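Local coordinates for uncharacterized protein (Pseudomonas aeruginosa PAO1, PDB 4R1D) that probably acts as a lipase effector of the H2 type VI secretion system, an alpha/beta hydrolase that binds calcium and is restrained by a cognate immunity protein, at residues M58-R63 with A207-L212; K68-R73 with A90-A95; P74-W79 with A302-G307; K138-A143 with E534-Y539; H292-G297 with E312-V317. All blocks are in the same frame, centred on the assembly; numbering follows the deposited sequence. Where two conformers were deposited one is given.

Contact 1 of 5, residues M58-R63 with A207-L212; sequences MGTNLR and AGYNWL
Trp211 turns its indole against residues 58-63 because CG lies between the backbone N and the carbonyl carbon (chi1 52°), which brings the ring N-H to the carbonyl of Thr60; in Thr60 itself a chi1 of -59° sets OG1 beside its own backbone N and sends it to Tyr209 N. The pair is a worked example of an aromatic ring held differently at face and edge. Met58 CA stands almost on the ring normal, 3.5 Å from the centroid of the Trp211 five-membered ring, in a CH-pi contact. The side chain then runs across the six-membered part, with Met58 CG 3.8 Å from Trp211 CH2 and the sulfur placed obliquely as a Met-aromatic partner. Leu212 CG lies over the rim of the opposite face. At the edge, Trp211 NE1 donates to Thr60 O at 3.1 Å, in the ring plane and on a carbonyl lone pair, although the N-H...O angle is bent to 141°. Leu62 CD1 comes obliquely within 3.6 Å of the same NE1 and rests on Leu212 CD1. Farther along, Tyr209 N donates to Thr60 OG1 at 3.1 Å. These segments follow the neighbouring parallel strands 48-54 and 201-206 of the alpha/beta hydrolase core. Since the buried indole N-H is satisfied, with atoms against both faces, bond and packing together fix the rotation of the ring.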
# COMPACT_ATOMS: atom_id res chain seq x y z
N MET A 58 -4.37 1.59 2.79
CA MET A 58 -4.31 0.19 2.36
C MET A 58 -5.52 -0.22 1.50
O MET A 58 -5.85 -1.40 1.43
CB MET A 58 -4.22 -0.74 3.59
CG MET A 58 -2.90 -0.66 4.34
SD MET A 58 -2.81 -1.75 5.81
CE MET A 58 -3.84 -0.83 6.97
N GLY A 59 -6.15 0.74 0.85
CA GLY A 59 -7.48 0.52 0.29
C GLY A 59 -7.53 0.02 -1.14
O GLY A 59 -8.59 -0.38 -1.62
N THR A 60 -6.37 0.01 -1.80
CA THR A 60 -6.28 -0.34 -3.21
C THR A 60 -5.56 -1.67 -3.39
O THR A 60 -4.52 -1.89 -2.79
CB THR A 60 -5.55 0.77 -4.02
OG1 THR A 60 -6.25 2.03 -3.88
CG2 THR A 60 -5.44 0.42 -5.52
N ASN A 61 -6.13 -2.54 -4.21
CA ASN A 61 -5.50 -3.81 -4.56
C ASN A 61 -4.20 -3.62 -5.31
O ASN A 61 -4.11 -2.73 -6.15
CB ASN A 61 -6.44 -4.63 -5.44
CG ASN A 61 -7.78 -4.89 -4.78
OD1 ASN A 61 -7.85 -5.17 -3.58
ND2 ASN A 61 -8.86 -4.81 -5.56
N LEU A 62 -3.20 -4.46 -5.03
CA LEU A 62 -1.89 -4.34 -5.68
C LEU A 62 -1.43 -5.68 -6.20
O LEU A 62 -1.73 -6.73 -5.62
CB LEU A 62 -0.83 -3.84 -4.70
CG LEU A 62 -1.16 -2.57 -3.92
CD1 LEU A 62 -0.08 -2.32 -2.88
CD2 LEU A 62 -1.30 -1.38 -4.87
N ARG A 63 -0.67 -5.63 -7.29
CA ARG A 63 -0.01 -6.81 -7.82
C ARG A 63 1.44 -6.48 -8.05
O ARG A 63 1.81 -5.31 -8.18
CB ARG A 63 -0.68 -7.24 -9.12
CG ARG A 63 -0.57 -6.20 -10.23
CD ARG A 63 -1.42 -6.60 -11.43
NE ARG A 63 -1.28 -5.62 -12.51
CZ ARG A 63 -2.23 -5.36 -13.40
NH1 ARG A 63 -3.41 -5.98 -13.32
NH2 ARG A 63 -2.02 -4.47 -14.35
N ALA A 207 -10.20 6.10 -8.55
CA ALA A 207 -8.77 6.37 -8.68
C ALA A 207 -7.95 5.62 -7.63
O ALA A 207 -7.31 6.23 -6.78
CB ALA A 207 -8.50 7.86 -8.58
N GLY A 208 -7.98 4.29 -7.70
CA GLY A 208 -7.12 3.50 -6.83
C GLY A 208 -5.66 3.91 -7.05
O GLY A 208 -5.30 4.38 -8.14
N TYR A 209 -4.83 3.74 -6.03
CA TYR A 209 -3.44 4.18 -6.13
C TYR A 209 -2.51 3.32 -5.28
O TYR A 209 -2.93 2.62 -4.37
CB TYR A 209 -3.32 5.66 -5.76
CG TYR A 209 -3.69 5.94 -4.31
CD1 TYR A 209 -4.98 6.28 -3.96
CD2 TYR A 209 -2.73 5.89 -3.31
CE1 TYR A 209 -5.33 6.53 -2.65
CE2 TYR A 209 -3.07 6.14 -1.98
CZ TYR A 209 -4.36 6.46 -1.67
OH TYR A 209 -4.69 6.72 -0.35
N ASN A 210 -1.23 3.38 -5.62
CA ASN A 210 -0.22 2.61 -4.93
C ASN A 210 0.06 3.28 -3.59
O ASN A 210 0.85 4.21 -3.51
CB ASN A 210 1.04 2.54 -5.80
CG ASN A 210 2.22 1.91 -5.09
OD1 ASN A 210 2.11 1.43 -3.95
ND2 ASN A 210 3.37 1.90 -5.77
N TRP A 211 -0.62 2.80 -2.55
CA TRP A 211 -0.56 3.43 -1.22
C TRP A 211 0.79 3.23 -0.51
O TRP A 211 1.06 3.88 0.49
CB TRP A 211 -1.73 2.95 -0.35
CG TRP A 211 -1.87 1.46 -0.30
CD1 TRP A 211 -2.67 0.67 -1.09
CD2 TRP A 211 -1.16 0.57 0.57
NE1 TRP A 211 -2.50 -0.65 -0.76
CE2 TRP A 211 -1.58 -0.74 0.26
CE3 TRP A 211 -0.22 0.76 1.59
CZ2 TRP A 211 -1.09 -1.86 0.93
CZ3 TRP A 211 0.27 -0.36 2.26
CH2 TRP A 211 -0.16 -1.65 1.92
N LEU A 212 1.64 2.35 -1.03
CA LEU A 212 2.97 2.18 -0.44
C LEU A 212 3.92 3.32 -0.79
O LEU A 212 4.83 3.66 -0.03
CB LEU A 212 3.59 0.85 -0.91
CG LEU A 212 2.94 -0.37 -0.27
CD1 LEU A 212 3.29 -1.61 -1.07
CD2 LEU A 212 3.45 -0.50 1.18

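Contact 2 of 5, residues K68-R73 with A90-A95; sequences KSEVWR and ALWTWA
Thr93 is the tight centre of this strand-on-helix contact, wedged against residues 71-73 with CG2 3.9 Å from Arg73 CB. Its OG1 bonds Gly89 O in its own helix and also meets a water that bridges to Arg73 N. Beside it, the Trp72 and Trp94 side chains lie alongside each other, yet their planes are nearly perpendicular (89°): the Trp72 edge is directed toward the face of Trp94 in an offset T-shaped pair, with Trp72 CZ3 3.8 Å from Trp94 CE3. The other end is looser. There Trp92 NE1 makes a weak hydrogen bond to Glu70 OE1 at 3.3 Å, the oxygen lying at the ring edge. This end meets the second protein chain of the complex: Arg177 of that chain forms a salt bridge with Glu70 OE2, and Glu179 of that chain bonds Ser69 OG. Helix 84-95 widens into a pi-type turn here, Ala90 O accepting from both Trp94 N and Ala95 N. Across from Leu62, Val71 and Trp72 together make the classic beta bulge of an edge strand.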
# COMPACT_ATOMS: atom_id res chain seq x y z
N LYS A 68 2.99 -9.70 -12.07
CA LYS A 68 1.54 -9.51 -12.12
C LYS A 68 0.72 -10.33 -11.12
O LYS A 68 -0.51 -10.30 -11.16
CB LYS A 68 1.01 -9.69 -13.56
CG LYS A 68 1.80 -8.95 -14.63
CD LYS A 68 1.88 -7.44 -14.35
CE LYS A 68 2.59 -6.70 -15.46
NZ LYS A 68 2.70 -5.25 -15.13
N SER A 69 1.38 -11.06 -10.22
CA SER A 69 0.65 -11.85 -9.24
C SER A 69 0.13 -10.93 -8.13
O SER A 69 0.68 -9.85 -7.90
CB SER A 69 1.50 -12.98 -8.65
OG SER A 69 0.69 -13.88 -7.91
N GLU A 70 -0.96 -11.35 -7.49
CA GLU A 70 -1.61 -10.53 -6.46
C GLU A 70 -0.78 -10.50 -5.17
O GLU A 70 -0.42 -11.55 -4.65
CB GLU A 70 -3.00 -11.09 -6.15
CG GLU A 70 -3.99 -11.05 -7.31
CD GLU A 70 -3.80 -12.18 -8.32
OE1 GLU A 70 -2.96 -13.07 -8.07
OE2 GLU A 70 -4.51 -12.18 -9.35
N VAL A 71 -0.48 -9.31 -4.65
CA VAL A 71 0.25 -9.18 -3.40
C VAL A 71 -0.55 -8.44 -2.33
O VAL A 71 -0.13 -8.38 -1.18
CB VAL A 71 1.60 -8.46 -3.59
CG1 VAL A 71 2.53 -9.29 -4.49
CG2 VAL A 71 1.37 -7.09 -4.17
N TRP A 72 -1.67 -7.84 -2.71
CA TRP A 72 -2.49 -7.10 -1.74
C TRP A 72 -3.94 -7.07 -2.21
O TRP A 72 -4.22 -6.54 -3.28
CB TRP A 72 -2.02 -5.66 -1.57
CG TRP A 72 -2.70 -4.98 -0.41
CD1 TRP A 72 -3.66 -4.00 -0.47
CD2 TRP A 72 -2.51 -5.28 0.97
NE1 TRP A 72 -4.06 -3.66 0.82
CE2 TRP A 72 -3.37 -4.44 1.71
CE3 TRP A 72 -1.69 -6.18 1.66
CZ2 TRP A 72 -3.41 -4.47 3.11
CZ3 TRP A 72 -1.73 -6.20 3.04
CH2 TRP A 72 -2.59 -5.36 3.75
N ARG A 73 -4.82 -7.68 -1.42
CA ARG A 73 -6.24 -7.71 -1.73
C ARG A 73 -7.05 -7.87 -0.45
O ARG A 73 -7.49 -8.96 -0.08
CB ARG A 73 -6.56 -8.80 -2.75
CG ARG A 73 -7.80 -8.47 -3.57
CD ARG A 73 -8.01 -9.47 -4.68
NE ARG A 73 -7.29 -9.15 -5.91
CZ ARG A 73 -7.63 -9.68 -7.08
NH1 ARG A 73 -8.66 -10.51 -7.14
NH2 ARG A 73 -6.96 -9.38 -8.19
N ALA A 90 -7.29 -13.39 1.37
CA ALA A 90 -6.37 -13.06 2.45
C ALA A 90 -5.31 -14.13 2.62
O ALA A 90 -4.16 -13.86 2.95
CB ALA A 90 -7.13 -12.85 3.76
N LEU A 91 -5.71 -15.38 2.41
CA LEU A 91 -4.75 -16.47 2.51
C LEU A 91 -3.66 -16.30 1.45
O LEU A 91 -2.45 -16.34 1.75
CB LEU A 91 -5.47 -17.81 2.36
CG LEU A 91 -4.58 -19.05 2.24
CD1 LEU A 91 -3.73 -19.21 3.50
CD2 LEU A 91 -5.44 -20.28 2.00
N TRP A 92 -4.08 -16.08 0.21
CA TRP A 92 -3.18 -16.02 -0.93
C TRP A 92 -2.27 -14.79 -0.93
O TRP A 92 -1.12 -14.86 -1.34
CB TRP A 92 -4.00 -16.01 -2.21
CG TRP A 92 -3.21 -15.84 -3.46
CD1 TRP A 92 -3.25 -14.77 -4.31
CD2 TRP A 92 -2.27 -16.77 -4.03
NE1 TRP A 92 -2.40 -14.97 -5.37
CE2 TRP A 92 -1.79 -16.19 -5.22
CE3 TRP A 92 -1.80 -18.02 -3.65
CZ2 TRP A 92 -0.85 -16.82 -6.04
CZ3 TRP A 92 -0.86 -18.65 -4.46
CH2 TRP A 92 -0.40 -18.06 -5.64
N THR A 93 -2.82 -13.65 -0.51
CA THR A 93 -2.04 -12.42 -0.55
C THR A 93 -1.21 -12.21 0.71
O THR A 93 -0.21 -11.49 0.68
CB THR A 93 -2.93 -11.17 -0.74
OG1 THR A 93 -3.90 -11.11 0.32
CG2 THR A 93 -3.62 -11.22 -2.09
N TRP A 94 -1.60 -12.82 1.82
CA TRP A 94 -1.01 -12.42 3.10
C TRP A 94 -0.62 -13.56 4.04
O TRP A 94 0.54 -13.69 4.44
CB TRP A 94 -1.95 -11.43 3.80
CG TRP A 94 -1.42 -10.87 5.07
CD1 TRP A 94 -1.81 -11.19 6.33
CD2 TRP A 94 -0.40 -9.86 5.21
NE1 TRP A 94 -1.09 -10.47 7.25
CE2 TRP A 94 -0.24 -9.63 6.59
CE3 TRP A 94 0.36 -9.13 4.30
CZ2 TRP A 94 0.68 -8.70 7.08
CZ3 TRP A 94 1.27 -8.20 4.80
CH2 TRP A 94 1.42 -8.01 6.18
N ALA A 95 -1.60 -14.37 4.40
CA ALA A 95 -1.41 -15.39 5.41
C ALA A 95 -0.25 -16.35 5.10
O ALA A 95 0.49 -16.73 6.01
CB ALA A 95 -2.70 -16.16 5.65
O HOH W 1 -4.21 -8.50 1.27

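Contact 3 of 5, residues P74-W79 with A302-G307; sequences PPNGLW and AQVVLG
Asn76 holds both backbone polar groups of Val305 with one side-chain amide. Val305 N donates to Asn76 OD1 at 2.9 Å, in the carbonyl plane and on a lone pair, while Asn76 ND2 returns a nearly straight bond (170°) to Val305 O, also 2.9 Å. The latter acceptor lies in the plane of the amide, so the two bonds fix its flip as well as its tilt. The chi1 of 67°, with CG between the backbone N and the carbonyl carbon, lays the amide across the Val305 backbone. A second focus is Gln303 O, which takes Gly77 N at 2.8 Å from above the carbonyl plane and, weakly, Asn76 N. Farther out the contacts soften: Trp79 O receives a CA-H...O contact from Gln303 CA at 3.1 Å, and Gln303 CB and CG lie against the same oxygen. Pro75, preceded by a cis peptide bond, sets CB 3.3 Å from Gln303 O, and Pro74 CB touches Val304 CG2 at 4.2 Å. Beyond the contact, Gln303 NE2 bonds Glu537. Two irregular loops are thus joined as a neighbouring strand would join them, with an asparagine amide standing in for a strand's peptide group.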
# COMPACT_ATOMS: atom_id res chain seq x y z
N PRO A 74 -7.24 -6.74 0.23
CA PRO A 74 -7.90 -6.56 1.52
C PRO A 74 -9.37 -6.95 1.44
O PRO A 74 -9.96 -6.90 0.37
CB PRO A 74 -7.76 -5.06 1.78
CG PRO A 74 -7.63 -4.45 0.41
CD PRO A 74 -6.80 -5.45 -0.35
N PRO A 75 -9.96 -7.34 2.58
CA PRO A 75 -9.37 -7.39 3.92
C PRO A 75 -8.51 -8.62 4.13
O PRO A 75 -8.77 -9.67 3.52
CB PRO A 75 -10.60 -7.49 4.82
CG PRO A 75 -11.57 -8.27 4.00
CD PRO A 75 -11.37 -7.77 2.59
N ASN A 76 -7.50 -8.50 4.99
CA ASN A 76 -6.60 -9.62 5.27
C ASN A 76 -6.54 -9.96 6.76
O ASN A 76 -5.68 -10.72 7.19
CB ASN A 76 -5.18 -9.30 4.76
CG ASN A 76 -4.52 -8.17 5.54
OD1 ASN A 76 -5.20 -7.26 6.01
ND2 ASN A 76 -3.21 -8.23 5.68
N GLY A 77 -7.44 -9.37 7.54
CA GLY A 77 -7.45 -9.56 8.98
C GLY A 77 -8.26 -10.76 9.44
O GLY A 77 -8.79 -11.52 8.62
N LEU A 78 -8.36 -10.95 10.75
CA LEU A 78 -9.17 -12.03 11.31
C LEU A 78 -10.63 -11.62 11.29
O LEU A 78 -11.52 -12.40 11.62
CB LEU A 78 -8.73 -12.37 12.74
CG LEU A 78 -7.26 -12.74 12.89
CD1 LEU A 78 -6.97 -13.24 14.30
CD2 LEU A 78 -6.87 -13.80 11.86
N TRP A 79 -10.87 -10.38 10.88
CA TRP A 79 -12.21 -9.82 10.80
C TRP A 79 -12.39 -9.15 9.45
O TRP A 79 -11.46 -8.55 8.92
CB TRP A 79 -12.40 -8.80 11.93
CG TRP A 79 -13.65 -9.01 12.72
CD1 TRP A 79 -14.78 -8.25 12.69
CD2 TRP A 79 -13.89 -10.07 13.66
NE1 TRP A 79 -15.71 -8.76 13.56
CE2 TRP A 79 -15.20 -9.88 14.17
CE3 TRP A 79 -13.14 -11.15 14.12
CZ2 TRP A 79 -15.76 -10.73 15.11
CZ3 TRP A 79 -13.71 -12.00 15.06
CH2 TRP A 79 -15.00 -11.78 15.55
N ALA A 302 -8.80 -5.75 13.72
CA ALA A 302 -8.59 -4.99 12.48
C ALA A 302 -8.87 -5.80 11.22
O ALA A 302 -8.41 -6.94 11.08
CB ALA A 302 -7.18 -4.41 12.44
N GLN A 303 -9.62 -5.20 10.29
CA GLN A 303 -9.90 -5.84 9.00
C GLN A 303 -8.69 -5.84 8.09
O GLN A 303 -8.51 -6.75 7.28
CB GLN A 303 -11.02 -5.10 8.26
CG GLN A 303 -12.33 -5.04 8.95
CD GLN A 303 -13.40 -4.57 8.01
OE1 GLN A 303 -13.58 -5.14 6.93
NE2 GLN A 303 -14.09 -3.50 8.38
N VAL A 304 -7.90 -4.77 8.18
CA VAL A 304 -6.74 -4.64 7.31
C VAL A 304 -5.51 -4.38 8.16
O VAL A 304 -5.50 -3.46 8.98
CB VAL A 304 -6.94 -3.51 6.31
CG1 VAL A 304 -5.86 -3.55 5.27
CG2 VAL A 304 -8.31 -3.66 5.65
N VAL A 305 -4.49 -5.21 7.97
CA VAL A 305 -3.33 -5.20 8.86
C VAL A 305 -2.03 -5.38 8.09
O VAL A 305 -2.03 -5.94 7.00
CB VAL A 305 -3.44 -6.32 9.92
CG1 VAL A 305 -4.73 -6.17 10.73
CG2 VAL A 305 -3.38 -7.70 9.27
N LEU A 306 -0.92 -4.92 8.66
CA LEU A 306 0.40 -5.19 8.10
C LEU A 306 1.26 -6.02 9.05
O LEU A 306 2.46 -6.15 8.86
CB LEU A 306 1.11 -3.88 7.74
CG LEU A 306 0.44 -3.06 6.64
CD1 LEU A 306 1.15 -1.73 6.43
CD2 LEU A 306 0.44 -3.86 5.34
N GLY A 307 0.63 -6.59 10.07
CA GLY A 307 1.34 -7.47 10.97
C GLY A 307 0.70 -7.57 12.34
O GLY A 307 -0.12 -6.73 12.72

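Contact 4 of 5, residues K138-A143 with E534-Y539; sequences KVMRSA and EHQESY
Ala143 O, Gln536 O and Tyr539 N grip one water between them. It donates to Ala143 O at 2.9 Å and to Gln536 O at 2.9 Å, and it accepts from Tyr539 N, tying the first turn of helix 141-155 to the 534-539 loop. Beside the water, Ala143 CB packs against the loop, 3.6 Å from Gln536 O and 3.8 Å from Gln536 OE1, which the bend at chi2 (69°) brings back toward the helix. In this loop, a type I turn from His535 to Ser538, His535 bonds Ser256 through NE2 and Asp497 through ND1, as in the catalytic triad of alpha/beta hydrolases, so the turn carries the probable triad histidine. Glu534 braces the turn from just before it, its OE2 taking Gln536 N at 2.7 Å and its OE1 taking Glu537 N at 3.0 Å, both from above the carboxylate plane. Glu537, whose polar partner is Gln303, approaches Ser142 only loosely.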
# COMPACT_ATOMS: atom_id res chain seq x y z
N LYS A 138 -10.58 -1.93 -8.28
CA LYS A 138 -9.26 -1.55 -7.79
C LYS A 138 -9.20 -1.49 -6.27
O LYS A 138 -8.10 -1.45 -5.71
CB LYS A 138 -8.91 -0.15 -8.27
CG LYS A 138 -8.56 -0.03 -9.73
CD LYS A 138 -8.49 1.44 -10.10
CE LYS A 138 -8.34 1.63 -11.61
NZ LYS A 138 -8.25 3.08 -11.97
N VAL A 139 -10.35 -1.44 -5.62
CA VAL A 139 -10.40 -1.10 -4.20
C VAL A 139 -11.23 -2.08 -3.36
O VAL A 139 -12.04 -2.84 -3.88
CB VAL A 139 -10.95 0.33 -3.98
CG1 VAL A 139 -10.03 1.34 -4.63
CG2 VAL A 139 -12.37 0.44 -4.51
N MET A 140 -11.01 -2.04 -2.04
CA MET A 140 -11.70 -2.93 -1.11
C MET A 140 -13.22 -2.87 -1.34
O MET A 140 -13.83 -1.80 -1.27
CB MET A 140 -11.35 -2.55 0.33
CG MET A 140 -11.83 -3.53 1.37
SD MET A 140 -11.23 -3.04 3.00
CE MET A 140 -11.84 -4.41 3.98
N ARG A 141 -13.81 -4.02 -1.62
CA ARG A 141 -15.20 -4.02 -2.08
C ARG A 141 -16.21 -3.52 -1.05
O ARG A 141 -16.97 -2.59 -1.31
CB ARG A 141 -15.61 -5.40 -2.59
CG ARG A 141 -17.08 -5.42 -2.94
CD ARG A 141 -17.40 -6.38 -4.04
NE ARG A 141 -16.82 -7.69 -3.82
CZ ARG A 141 -17.05 -8.46 -2.76
NH1 ARG A 141 -17.84 -8.04 -1.79
NH2 ARG A 141 -16.48 -9.65 -2.68
N SER A 142 -16.23 -4.15 0.12
CA SER A 142 -17.21 -3.78 1.15
C SER A 142 -17.08 -2.32 1.59
O SER A 142 -18.08 -1.65 1.86
CB SER A 142 -17.08 -4.71 2.37
OG SER A 142 -15.82 -4.50 3.01
N ALA A 143 -15.85 -1.84 1.68
CA ALA A 143 -15.61 -0.49 2.18
C ALA A 143 -16.03 0.60 1.20
O ALA A 143 -16.49 1.67 1.61
CB ALA A 143 -14.15 -0.31 2.57
N GLU A 534 -16.82 3.96 12.45
CA GLU A 534 -15.46 3.47 12.43
C GLU A 534 -14.81 3.85 11.10
O GLU A 534 -15.48 3.94 10.08
CB GLU A 534 -15.47 1.94 12.62
CG GLU A 534 -14.10 1.26 12.61
CD GLU A 534 -13.61 0.94 11.21
OE1 GLU A 534 -14.44 0.60 10.35
OE2 GLU A 534 -12.38 1.06 10.98
N HIS A 535 -13.50 4.09 11.14
CA HIS A 535 -12.75 4.59 9.99
C HIS A 535 -12.93 3.80 8.69
O HIS A 535 -13.29 4.37 7.65
CB HIS A 535 -11.25 4.64 10.35
CG HIS A 535 -10.40 5.29 9.31
ND1 HIS A 535 -10.29 6.66 9.20
CD2 HIS A 535 -9.59 4.77 8.35
CE1 HIS A 535 -9.46 6.96 8.21
NE2 HIS A 535 -9.02 5.83 7.68
N GLN A 536 -12.67 2.51 8.75
CA GLN A 536 -12.59 1.70 7.55
C GLN A 536 -13.92 1.67 6.83
O GLN A 536 -13.97 1.67 5.60
CB GLN A 536 -12.20 0.28 7.90
CG GLN A 536 -12.14 -0.62 6.69
CD GLN A 536 -10.98 -0.25 5.80
OE1 GLN A 536 -11.14 0.46 4.80
NE2 GLN A 536 -9.79 -0.72 6.16
N GLU A 537 -14.99 1.66 7.62
CA GLU A 537 -16.33 1.52 7.08
C GLU A 537 -17.09 2.85 7.05
O GLU A 537 -18.30 2.85 6.91
CB GLU A 537 -17.14 0.52 7.92
CG GLU A 537 -16.55 -0.89 7.94
CD GLU A 537 -16.56 -1.54 6.58
OE1 GLU A 537 -17.54 -1.33 5.84
OE2 GLU A 537 -15.60 -2.25 6.24
N SER A 538 -16.39 3.97 7.19
CA SER A 538 -17.08 5.26 7.34
C SER A 538 -18.09 5.56 6.22
O SER A 538 -19.16 6.12 6.48
CB SER A 538 -16.07 6.42 7.53
OG SER A 538 -15.27 6.64 6.38
N TYR A 539 -17.76 5.20 4.98
CA TYR A 539 -18.64 5.55 3.87
C TYR A 539 -19.86 4.66 3.80
O TYR A 539 -20.72 4.84 2.94
CB TYR A 539 -17.89 5.56 2.53
CG TYR A 539 -17.34 6.92 2.18
CD1 TYR A 539 -18.17 8.05 2.18
CD2 TYR A 539 -16.00 7.09 1.87
CE1 TYR A 539 -17.68 9.29 1.86
CE2 TYR A 539 -15.49 8.35 1.56
CZ TYR A 539 -16.34 9.44 1.56
OH TYR A 539 -15.85 10.68 1.24
O HOH W 2 -15.81 3.23 3.99

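Contact 5 of 5, residues H292-G297 with E312-V317; sequences HHMRCG and EVTAIV
Met294 and Val313 join two consecutive helices, 289-296 and 310-317, whose short segments run at 125° to each other, 7.7 Å apart at their closest. A loop links the two, and they pack through Met294 on one side and Val313, Thr314 and Val317 on the other. Val313 points toward the first helix and presses its branch onto the carbonyl of His293: Val313 CG2 is 3.4 Å from His293 O, and the same methyl lies 3.8 Å from Gly297 CA. Gly297 closes the first helix with a positive phi, and its N donates to His293 O, so the oxygen that takes the last helical bond is also the one the valine packs on. Met294 is folded over the second helix. Its chain bends at chi3 (74°), which carries SD to 3.8 Å from Val317 CG1 and curls CE back to Thr314, the two side chains crossing at about a right angle. On the Val313 side the touch is plain carbon against carbon, Met294 CG to Val313 CG1. Val317 continues onto Leu306 and the short helix 321-324. Between the two backbones the Thr314 hydroxyl is hydrogen-bonded to Ala310 O within its own helix; its OG1 also packs 3.0 Å from Met294 O, without hydrogen-bond geometry.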
# COMPACT_ATOMS: atom_id res chain seq x y z
N HIS A 292 1.39 2.99 17.71
CA HIS A 292 0.89 1.76 18.32
C HIS A 292 1.21 0.57 17.43
O HIS A 292 1.77 -0.43 17.89
CB HIS A 292 -0.62 1.81 18.53
CG HIS A 292 -1.20 0.48 18.91
ND1 HIS A 292 -1.53 -0.47 17.97
CD2 HIS A 292 -1.45 -0.08 20.11
CE1 HIS A 292 -1.98 -1.56 18.58
NE2 HIS A 292 -1.94 -1.34 19.89
N HIS A 293 0.86 0.68 16.15
CA HIS A 293 0.99 -0.45 15.25
C HIS A 293 2.44 -0.88 15.03
O HIS A 293 2.72 -2.08 15.01
CB HIS A 293 0.28 -0.16 13.92
CG HIS A 293 -1.17 0.16 14.11
ND1 HIS A 293 -1.92 0.83 13.17
CD2 HIS A 293 -2.00 -0.09 15.15
CE1 HIS A 293 -3.16 0.98 13.61
NE2 HIS A 293 -3.23 0.43 14.81
N MET A 294 3.34 0.08 14.90
CA MET A 294 4.75 -0.22 14.70
C MET A 294 5.40 -0.81 15.94
O MET A 294 6.35 -1.58 15.84
CB MET A 294 5.52 1.02 14.22
CG MET A 294 5.15 1.43 12.80
SD MET A 294 6.17 2.78 12.18
CE MET A 294 7.68 1.87 11.88
N ARG A 295 4.89 -0.46 17.12
CA ARG A 295 5.48 -1.01 18.34
C ARG A 295 4.77 -2.26 18.87
O ARG A 295 5.37 -3.04 19.62
CB ARG A 295 5.56 0.07 19.44
CG ARG A 295 6.52 1.22 19.14
CD ARG A 295 7.93 0.72 18.92
NE ARG A 295 8.41 -0.05 20.07
CZ ARG A 295 9.02 0.49 21.12
NH1 ARG A 295 9.23 1.80 21.17
NH2 ARG A 295 9.44 -0.28 22.12
N CYS A 296 3.51 -2.48 18.48
CA CYS A 296 2.71 -3.57 19.07
C CYS A 296 2.06 -4.53 18.08
O CYS A 296 1.49 -5.54 18.50
CB CYS A 296 1.57 -3.00 19.92
SG CYS A 296 2.04 -1.79 21.17
N GLY A 297 2.09 -4.20 16.79
CA GLY A 297 1.29 -4.92 15.81
C GLY A 297 -0.12 -4.37 15.73
O GLY A 297 -0.54 -3.60 16.59
N GLU A 312 6.70 -7.34 12.43
CA GLU A 312 5.96 -7.54 11.18
C GLU A 312 5.52 -6.22 10.57
O GLU A 312 5.68 -5.98 9.38
CB GLU A 312 4.75 -8.46 11.41
CG GLU A 312 5.19 -9.89 11.68
CD GLU A 312 4.05 -10.86 11.87
OE1 GLU A 312 2.87 -10.45 11.88
OE2 GLU A 312 4.33 -12.06 12.05
N VAL A 313 4.96 -5.34 11.40
CA VAL A 313 4.49 -4.07 10.89
C VAL A 313 5.66 -3.21 10.48
O VAL A 313 5.66 -2.59 9.43
CB VAL A 313 3.67 -3.32 11.94
CG1 VAL A 313 3.27 -1.94 11.41
CG2 VAL A 313 2.44 -4.12 12.32
N THR A 314 6.67 -3.16 11.35
CA THR A 314 7.82 -2.30 11.11
C THR A 314 8.56 -2.67 9.82
O THR A 314 9.01 -1.79 9.11
CB THR A 314 8.77 -2.33 12.32
OG1 THR A 314 8.10 -1.74 13.45
CG2 THR A 314 10.04 -1.55 12.03
N ALA A 315 8.64 -3.96 9.53
CA ALA A 315 9.32 -4.43 8.32
C ALA A 315 8.73 -3.84 7.05
O ALA A 315 9.44 -3.61 6.07
CB ALA A 315 9.29 -5.95 8.25
N ILE A 316 7.42 -3.65 7.05
CA ILE A 316 6.75 -3.06 5.89
C ILE A 316 6.66 -1.52 5.98
O ILE A 316 7.13 -0.81 5.07
CB ILE A 316 5.37 -3.70 5.69
CG1 ILE A 316 5.53 -5.22 5.58
CG2 ILE A 316 4.69 -3.14 4.45
CD1 ILE A 316 4.22 -5.97 5.61
N VAL A 317 6.11 -1.02 7.08
CA VAL A 317 5.82 0.40 7.18
C VAL A 317 7.08 1.27 7.14
O VAL A 317 7.10 2.31 6.50
CB VAL A 317 5.01 0.71 8.46
CG1 VAL A 317 4.81 2.21 8.65
CG2 VAL A 317 3.65 -0.01 8.39

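All five contacts lie away from the calcium site, and all five are linked through touching pairs. Contact 1 bonds to contact 2 through Leu62 N and Trp72 O (2.9 Å) and to contact 4 through Asn61 N and Lys138 O (2.7 Å). Contact 3 is the crossing point: Trp72 and Trp94 of contact 2 pack on it, Gln303 NE2 reaches Glu537 OE2 of contact 4 at 2.9 Å, and Leu306 CD1 touches Val317 CG2 of contact 5 at 3.6 Å. Contacts 4 and 5 do not touch, their centres being about 22 Å apart. Contact 4 carries the probable triad histidine, His535, whereas contact 2 faces the second protein chain.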